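Local structure of NalD (Pseudomonas aeruginosa PAO1, 5DAJ) at residues 174-177 with 178-181; 59-62 with 63-66; 158-161 with 162-166. The protein represses transcription of the MexAB-OprM multidrug efflux pump as a secondary, TetR-family regulator, and releases pump expression when novobiocin binds. All blocks are in the same frame, centred on the assembly; numbering follows the deposited sequence.

Contact 1: 174-177 with 178-181; sequences FNDW and LRDP
Pro181 lies over one face of the Trp177 indole. Its CA sits 3.7 Å from the centroid of the five-membered ring, close to the ring normal, in a CH-pi contact, and its CB approaches Trp177 CE2 to 3.7 Å farther toward the rim. With CG anti to the backbone N (chi1 -169°), the indole hangs beside the carbonyl side of Trp177, where the chain leaving the helix can fold over it. The Leu178 side chain crosses that of Trp177 at about a right angle, its CD2 4.0 Å from Trp177 CE3.

The guanidinium of Arg179 has Asp176 O over one face and Asp176 CG at its edge. Arg179 NH2 donates within its own plane to Asp176 OD1 at 2.6 Å, completing a salt bridge, but meets that oxygen from above the carboxylate, the two planes being 79° apart. Both side chains continue to the second subunit: Asp176 OD2 bonds to its His167, Arg179 NH1 to its Asn130.

Asp180 N donates to Asp176 O at 2.8 Å, a helical bond, though Asp180 is the first residue to leave helical angles. Pro181 has no N-H to extend the series. This is a helix C-terminus where the departing chain packs a proline on an aromatic ring one turn back, at the dimer interface of the TetR-family C-terminal domain.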
loop_
_atom_site.group_PDB
_atom_site.type_symbol
_atom_site.label_atom_id
_atom_site.label_comp_id
_atom_site.label_asym_id
_atom_site.label_seq_id
_atom_site.Cartn_x
_atom_site.Cartn_y
_atom_site.Cartn_z
ATOM N N PHE A 174 5.682 -3.435 3.384
ATOM C CA PHE A 174 5.171 -2.666 4.530
ATOM C C PHE A 174 3.657 -2.793 4.614
ATOM O O PHE A 174 3.108 -3.124 5.658
ATOM C CB PHE A 174 5.544 -1.184 4.423
ATOM C CG PHE A 174 6.905 -0.854 4.970
ATOM C CD1 PHE A 174 8.023 -1.538 4.543
ATOM C CD2 PHE A 174 7.065 0.172 5.900
ATOM C CE1 PHE A 174 9.275 -1.225 5.047
ATOM C CE2 PHE A 174 8.313 0.496 6.410
ATOM C CZ PHE A 174 9.423 -0.204 5.977
ATOM N N ASN A 175 2.999 -2.570 3.489
ATOM C CA ASN A 175 1.542 -2.595 3.426
ATOM C C ASN A 175 0.968 -3.969 3.776
ATOM O O ASN A 175 0.075 -4.079 4.617
ATOM C CB ASN A 175 1.049 -2.187 2.037
ATOM C CG ASN A 175 -0.246 -1.430 2.090
ATOM O OD1 ASN A 175 -1.323 -2.026 2.060
ATOM N ND2 ASN A 175 -0.157 -0.108 2.174
ATOM N N ASP A 176 1.493 -5.002 3.113
ATOM C CA ASP A 176 1.081 -6.394 3.357
ATOM C C ASP A 176 1.273 -6.773 4.814
ATOM O O ASP A 176 0.349 -7.276 5.455
ATOM C CB ASP A 176 1.848 -7.391 2.467
ATOM C CG ASP A 176 1.056 -7.856 1.250
ATOM O OD1 ASP A 176 -0.177 -7.700 1.210
ATOM O OD2 ASP A 176 1.678 -8.406 0.316
ATOM N N TRP A 177 2.473 -6.539 5.334
ATOM C CA TRP A 177 2.814 -6.998 6.683
ATOM C C TRP A 177 2.001 -6.292 7.757
ATOM O O TRP A 177 1.522 -6.928 8.688
ATOM C CB TRP A 177 4.297 -6.833 7.003
ATOM C CG TRP A 177 4.642 -7.542 8.265
ATOM C CD1 TRP A 177 4.865 -8.877 8.407
ATOM C CD2 TRP A 177 4.753 -6.975 9.565
ATOM N NE1 TRP A 177 5.126 -9.175 9.715
ATOM C CE2 TRP A 177 5.063 -8.024 10.451
ATOM C CE3 TRP A 177 4.631 -5.682 10.071
ATOM C CZ2 TRP A 177 5.256 -7.821 11.821
ATOM C CZ3 TRP A 177 4.822 -5.478 11.438
ATOM C CH2 TRP A 177 5.131 -6.544 12.294
ATOM N N LEU A 178 1.859 -4.979 7.621
ATOM C CA LEU A 178 1.060 -4.187 8.563
ATOM C C LEU A 178 -0.428 -4.547 8.513
ATOM O O LEU A 178 -1.103 -4.523 9.535
ATOM C CB LEU A 178 1.237 -2.704 8.298
ATOM C CG LEU A 178 2.630 -2.142 8.582
ATOM C CD1 LEU A 178 2.813 -0.771 7.942
ATOM C CD2 LEU A 178 2.903 -2.084 10.072
ATOM N N ARG A 179 -0.924 -4.897 7.329
ATOM C CA ARG A 179 -2.301 -5.412 7.156
ATOM C C ARG A 179 -2.453 -6.793 7.816
ATOM O O ARG A 179 -3.418 -7.042 8.518
ATOM C CB ARG A 179 -2.673 -5.492 5.671
ATOM C CG ARG A 179 -4.098 -5.973 5.378
ATOM C CD ARG A 179 -4.374 -6.151 3.891
ATOM N NE ARG A 179 -3.286 -6.873 3.219
ATOM C CZ ARG A 179 -3.099 -8.194 3.264
ATOM N NH1 ARG A 179 -3.930 -8.996 3.925
ATOM N NH2 ARG A 179 -2.067 -8.721 2.634
ATOM N N ASP A 180 -1.492 -7.679 7.556
ATOM C CA ASP A 180 -1.491 -9.063 8.078
ATOM C C ASP A 180 -0.064 -9.496 8.458
ATOM O O ASP A 180 0.696 -9.952 7.602
ATOM C CB ASP A 180 -2.075 -10.029 7.038
ATOM C CG ASP A 180 -2.063 -11.490 7.502
ATOM O OD1 ASP A 180 -1.802 -11.758 8.694
ATOM O OD2 ASP A 180 -2.321 -12.379 6.657
ATOM N N PRO A 181 0.306 -9.355 9.744
ATOM C CA PRO A 181 1.664 -9.719 10.197
ATOM C C PRO A 181 1.983 -11.210 10.251
ATOM O O PRO A 181 3.128 -11.574 10.504
ATOM C CB PRO A 181 1.765 -9.096 11.603
ATOM C CG PRO A 181 0.378 -8.801 12.018
ATOM C CD PRO A 181 -0.434 -8.604 10.777
#

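Contact 2: 59-62 with 63-66; sequences NEML and NQVR
Leu62, on helix 54-63, and Arg66, in the loop after it, meet with the leucine's CB over one face of the guanidinium. Leu62 CB and CD1 are each 3.6 Å from Arg66 NH2, so the flat, charged end rests on hydrocarbon. Arg66 runs extended from CG to NE (chi2 -172°), the length needed to reach back, and the amide ND2 of Asn59 stands at the guanidinium edge. Leucine suits the place: its hydrocarbon carries the guanidinium and also packs on Ile108 of helix 103-114.

Asn63 lies against the preceding turn. Its N donates to Asn59 O at 3.0 Å, and its CB packs 3.4 Å from Glu60 O, while Glu60 turns its own carboxylate to a salt bridge with Arg12.

Gln64 N and Val65 N then bond three residues back, to Met61 O and Leu62 O, and Arg66 N adds a weak bond to Leu62 O. Met61 O takes Gln64 N from above the carbonyl plane and Gln64 NE2, at 3.1 Å, within it on a lone pair; the long amide side chain thus gives this carbonyl a second donor. As in the two-domain TetR fold, the N-terminal domain meets the C-terminal one here: Met61 and Gln64 touch helix 6-26, Gln64 and Val65 helix 103-114, Asn59 and Arg66 helix 123-145.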
loop_
_atom_site.group_PDB
_atom_site.type_symbol
_atom_site.label_atom_id
_atom_site.label_comp_id
_atom_site.label_asym_id
_atom_site.label_seq_id
_atom_site.Cartn_x
_atom_site.Cartn_y
_atom_site.Cartn_z
ATOM N N ASN A 59 1.164 15.146 10.224
ATOM C CA ASN A 59 2.453 15.285 9.552
ATOM C C ASN A 59 3.640 15.353 10.522
ATOM O O ASN A 59 4.692 14.747 10.274
ATOM C CB ASN A 59 2.446 16.531 8.666
ATOM C CG ASN A 59 3.149 16.309 7.348
ATOM O OD1 ASN A 59 4.039 17.049 6.989
ATOM N ND2 ASN A 59 2.758 15.271 6.622
ATOM N N GLU A 60 3.467 16.115 11.600
ATOM C CA GLU A 60 4.458 16.197 12.674
ATOM C C GLU A 60 4.669 14.833 13.314
ATOM O O GLU A 60 5.787 14.489 13.698
ATOM C CB GLU A 60 4.018 17.203 13.746
ATOM C CG GLU A 60 4.089 18.655 13.306
ATOM C CD GLU A 60 5.506 19.117 13.009
ATOM O OE1 GLU A 60 6.370 19.042 13.914
ATOM O OE2 GLU A 60 5.754 19.529 11.850
HETATM N N MSE A 61 3.593 14.060 13.402
HETATM C CA MSE A 61 3.653 12.707 13.949
HETATM C C MSE A 61 4.513 11.829 13.069
HETATM O O MSE A 61 5.438 11.174 13.539
HETATM C CB MSE A 61 2.248 12.119 14.095
HETATM C CG MSE A 61 2.247 10.765 14.799
HETATM SE SE MSE A 61 0.442 9.988 14.735
HETATM C CE MSE A 61 -0.133 11.063 16.255
ATOM N N LEU A 62 4.255 11.841 11.776
ATOM C CA LEU A 62 5.030 11.061 10.831
ATOM C C LEU A 62 6.491 11.417 10.815
ATOM O O LEU A 62 7.327 10.588 10.665
ATOM C CB LEU A 62 4.478 11.236 9.449
ATOM C CG LEU A 62 3.105 10.650 9.253
ATOM C CD1 LEU A 62 2.509 11.204 7.990
ATOM C CD2 LEU A 62 3.205 9.157 9.153
ATOM N N ASN A 63 6.787 12.676 10.952
ATOM C CA ASN A 63 8.172 13.169 11.016
ATOM C C ASN A 63 9.016 12.517 12.098
ATOM O O ASN A 63 10.222 12.359 11.913
ATOM C CB ASN A 63 8.203 14.681 11.253
ATOM C CG ASN A 63 7.971 15.482 10.004
ATOM O OD1 ASN A 63 7.850 14.944 8.899
ATOM N ND2 ASN A 63 7.908 16.801 10.174
ATOM N N GLN A 64 8.379 12.141 13.209
ATOM C CA GLN A 64 9.051 11.415 14.305
ATOM C C GLN A 64 9.715 10.110 13.831
ATOM O O GLN A 64 10.632 9.609 14.473
ATOM C CB GLN A 64 8.056 11.062 15.424
ATOM C CG GLN A 64 7.378 12.239 16.134
ATOM C CD GLN A 64 6.298 11.808 17.127
ATOM O OE1 GLN A 64 6.383 12.088 18.323
ATOM N NE2 GLN A 64 5.278 11.120 16.630
ATOM N N VAL A 65 9.236 9.585 12.705
ATOM C CA VAL A 65 9.558 8.246 12.189
ATOM C C VAL A 65 10.246 8.212 10.801
ATOM O O VAL A 65 10.730 7.161 10.368
ATOM C CB VAL A 65 8.247 7.408 12.236
ATOM C CG1 VAL A 65 8.012 6.522 11.005
ATOM C CG2 VAL A 65 8.215 6.613 13.531
ATOM N N ARG A 66 10.349 9.355 10.134
ATOM C CA ARG A 66 10.977 9.477 8.808
ATOM C C ARG A 66 12.460 9.844 8.768
ATOM O O ARG A 66 12.880 10.709 9.493
ATOM C CB ARG A 66 10.301 10.595 8.050
ATOM C CG ARG A 66 9.001 10.266 7.370
ATOM C CD ARG A 66 8.622 11.457 6.524
ATOM N NE ARG A 66 7.207 11.577 6.263
ATOM C CZ ARG A 66 6.519 12.680 6.497
ATOM N NH1 ARG A 66 7.120 13.734 7.009
ATOM N NH2 ARG A 66 5.233 12.725 6.234
#

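Contact 3: 158-161 with 162-166; sequences TPRI and ASRAL
The backbone begins an alpha-helix here, with Ala162 N bonded to Thr158 O at 3.0 Å and Ala165 N to Ile161 O at 2.8 Å. Thr158 is the N-cap of helix 159-179 in the C-terminal domain of this TetR-family protein: its OG1 accepts a weak, long bond from Ile161 N. Proline fits the next position, since a first-turn residue needs no N-H and the ring already holds phi near the helical value.

Ala162 and Ala165 are small where helix 186-201 packs close, against Leu201 and Met197. Arg160 instead reaches the second subunit, forming a salt bridge with its Asp189, while Ile161 CD1 lies 3.5 Å above the plane of the Arg160 guanidinium. Arg164 runs extended beside the preceding turn, its NH1 reaching Arg160 O and also forming a salt bridge with Glu141 of helix 123-145. Arg160 CG covers one face of the Arg164 guanidinium, 3.5 Å from NH1, and the two guanidinium planes are 54° apart.

Ser163, with OG between the backbone N and the carbonyl carbon (chi1 54°), stays near the backbone, 3.0 Å from Pro159 O and 2.9 Å from Arg160 O. Arg160 O accepts Arg164 NH1 at 2.9 Å, the donor tilted from the carbonyl plane.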
loop_
_atom_site.group_PDB
_atom_site.type_symbol
_atom_site.label_atom_id
_atom_site.label_comp_id
_atom_site.label_asym_id
_atom_site.label_seq_id
_atom_site.Cartn_x
_atom_site.Cartn_y
_atom_site.Cartn_z
ATOM N N THR A 158 16.010 0.596 -17.060
ATOM C CA THR A 158 16.424 1.985 -16.890
ATOM C C THR A 158 16.398 2.366 -15.415
ATOM O O THR A 158 15.681 1.744 -14.623
ATOM C CB THR A 158 15.507 2.953 -17.661
ATOM O OG1 THR A 158 14.171 2.872 -17.154
ATOM C CG2 THR A 158 15.504 2.617 -19.146
ATOM N N PRO A 159 17.173 3.393 -15.027
ATOM C CA PRO A 159 17.095 3.892 -13.645
ATOM C C PRO A 159 15.700 4.315 -13.199
ATOM O O PRO A 159 15.339 4.122 -12.034
ATOM C CB PRO A 159 18.026 5.109 -13.664
ATOM C CG PRO A 159 19.011 4.810 -14.738
ATOM C CD PRO A 159 18.251 4.053 -15.783
ATOM N N ARG A 160 14.936 4.905 -14.112
ATOM C CA ARG A 160 13.574 5.357 -13.809
ATOM C C ARG A 160 12.725 4.183 -13.313
ATOM O O ARG A 160 12.111 4.257 -12.248
ATOM C CB ARG A 160 12.931 5.990 -15.045
ATOM C CG ARG A 160 11.523 6.532 -14.835
ATOM C CD ARG A 160 10.986 7.180 -16.099
ATOM N NE ARG A 160 10.785 6.205 -17.163
ATOM C CZ ARG A 160 9.663 5.529 -17.407
ATOM N NH1 ARG A 160 8.575 5.702 -16.675
ATOM N NH2 ARG A 160 9.633 4.652 -18.405
ATOM N N ILE A 161 12.717 3.109 -14.100
ATOM C CA ILE A 161 11.920 1.904 -13.814
ATOM C C ILE A 161 12.441 1.158 -12.593
ATOM O O ILE A 161 11.652 0.691 -11.765
ATOM C CB ILE A 161 11.905 0.934 -15.025
ATOM C CG1 ILE A 161 11.169 1.559 -16.215
ATOM C CG2 ILE A 161 11.268 -0.413 -14.674
ATOM C CD1 ILE A 161 9.701 1.883 -15.990
ATOM N N ALA A 162 13.758 1.056 -12.492
ATOM C CA ALA A 162 14.407 0.357 -11.381
ATOM C C ALA A 162 14.017 0.957 -10.029
ATOM O O ALA A 162 13.619 0.238 -9.117
ATOM C CB ALA A 162 15.919 0.383 -11.546
ATOM N N SER A 163 14.121 2.278 -9.909
ATOM C CA SER A 163 13.793 2.958 -8.645
ATOM C C SER A 163 12.330 2.774 -8.267
ATOM O O SER A 163 11.996 2.659 -7.084
ATOM C CB SER A 163 14.125 4.451 -8.705
ATOM O OG SER A 163 13.496 5.058 -9.813
ATOM N N ARG A 164 11.468 2.754 -9.274
ATOM C CA ARG A 164 10.020 2.633 -9.058
ATOM C C ARG A 164 9.611 1.205 -8.734
ATOM O O ARG A 164 8.774 0.993 -7.868
ATOM C CB ARG A 164 9.239 3.156 -10.254
ATOM C CG ARG A 164 9.248 4.670 -10.298
ATOM C CD ARG A 164 9.068 5.228 -11.681
ATOM N NE ARG A 164 9.078 6.690 -11.632
ATOM C CZ ARG A 164 10.163 7.454 -11.490
ATOM N NH1 ARG A 164 11.366 6.935 -11.339
ATOM N NH2 ARG A 164 10.035 8.767 -11.491
ATOM N N ALA A 165 10.213 0.243 -9.424
ATOM C CA ALA A 165 10.005 -1.172 -9.121
ATOM C C ALA A 165 10.429 -1.468 -7.689
ATOM O O ALA A 165 9.675 -2.079 -6.924
ATOM C CB ALA A 165 10.778 -2.060 -10.089
ATOM N N LEU A 166 11.613 -0.985 -7.322
ATOM C CA LEU A 166 12.154 -1.206 -5.977
ATOM C C LEU A 166 11.266 -0.597 -4.905
ATOM O O LEU A 166 10.902 -1.264 -3.951
ATOM C CB LEU A 166 13.568 -0.640 -5.825
ATOM C CG LEU A 166 14.191 -0.785 -4.423
ATOM C CD1 LEU A 166 14.203 -2.221 -3.931
ATOM C CD2 LEU A 166 15.600 -0.236 -4.415
#

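Overall arrangement
From the N terminus the chain comes first to contact 2, at the end of helix 54-63, then to contact 3 at the start of helix 159-179, and last to contact 1 at the finish of that same helix. Each is a single continuous stretch, so none closes a long loop, and none nests in or crosses another. Contact 2 borders helix 6-26 of the N-terminal domain, helix 103-114 and helix 123-145. Contacts 3 and 1, whose centres are about 23 Å apart, mark the two ends of one long helix, and both touch the second subunit. Contact 1 also meets helix 103-114, which therefore lies against both it and contact 2, their nearest atoms about 8 Å apart.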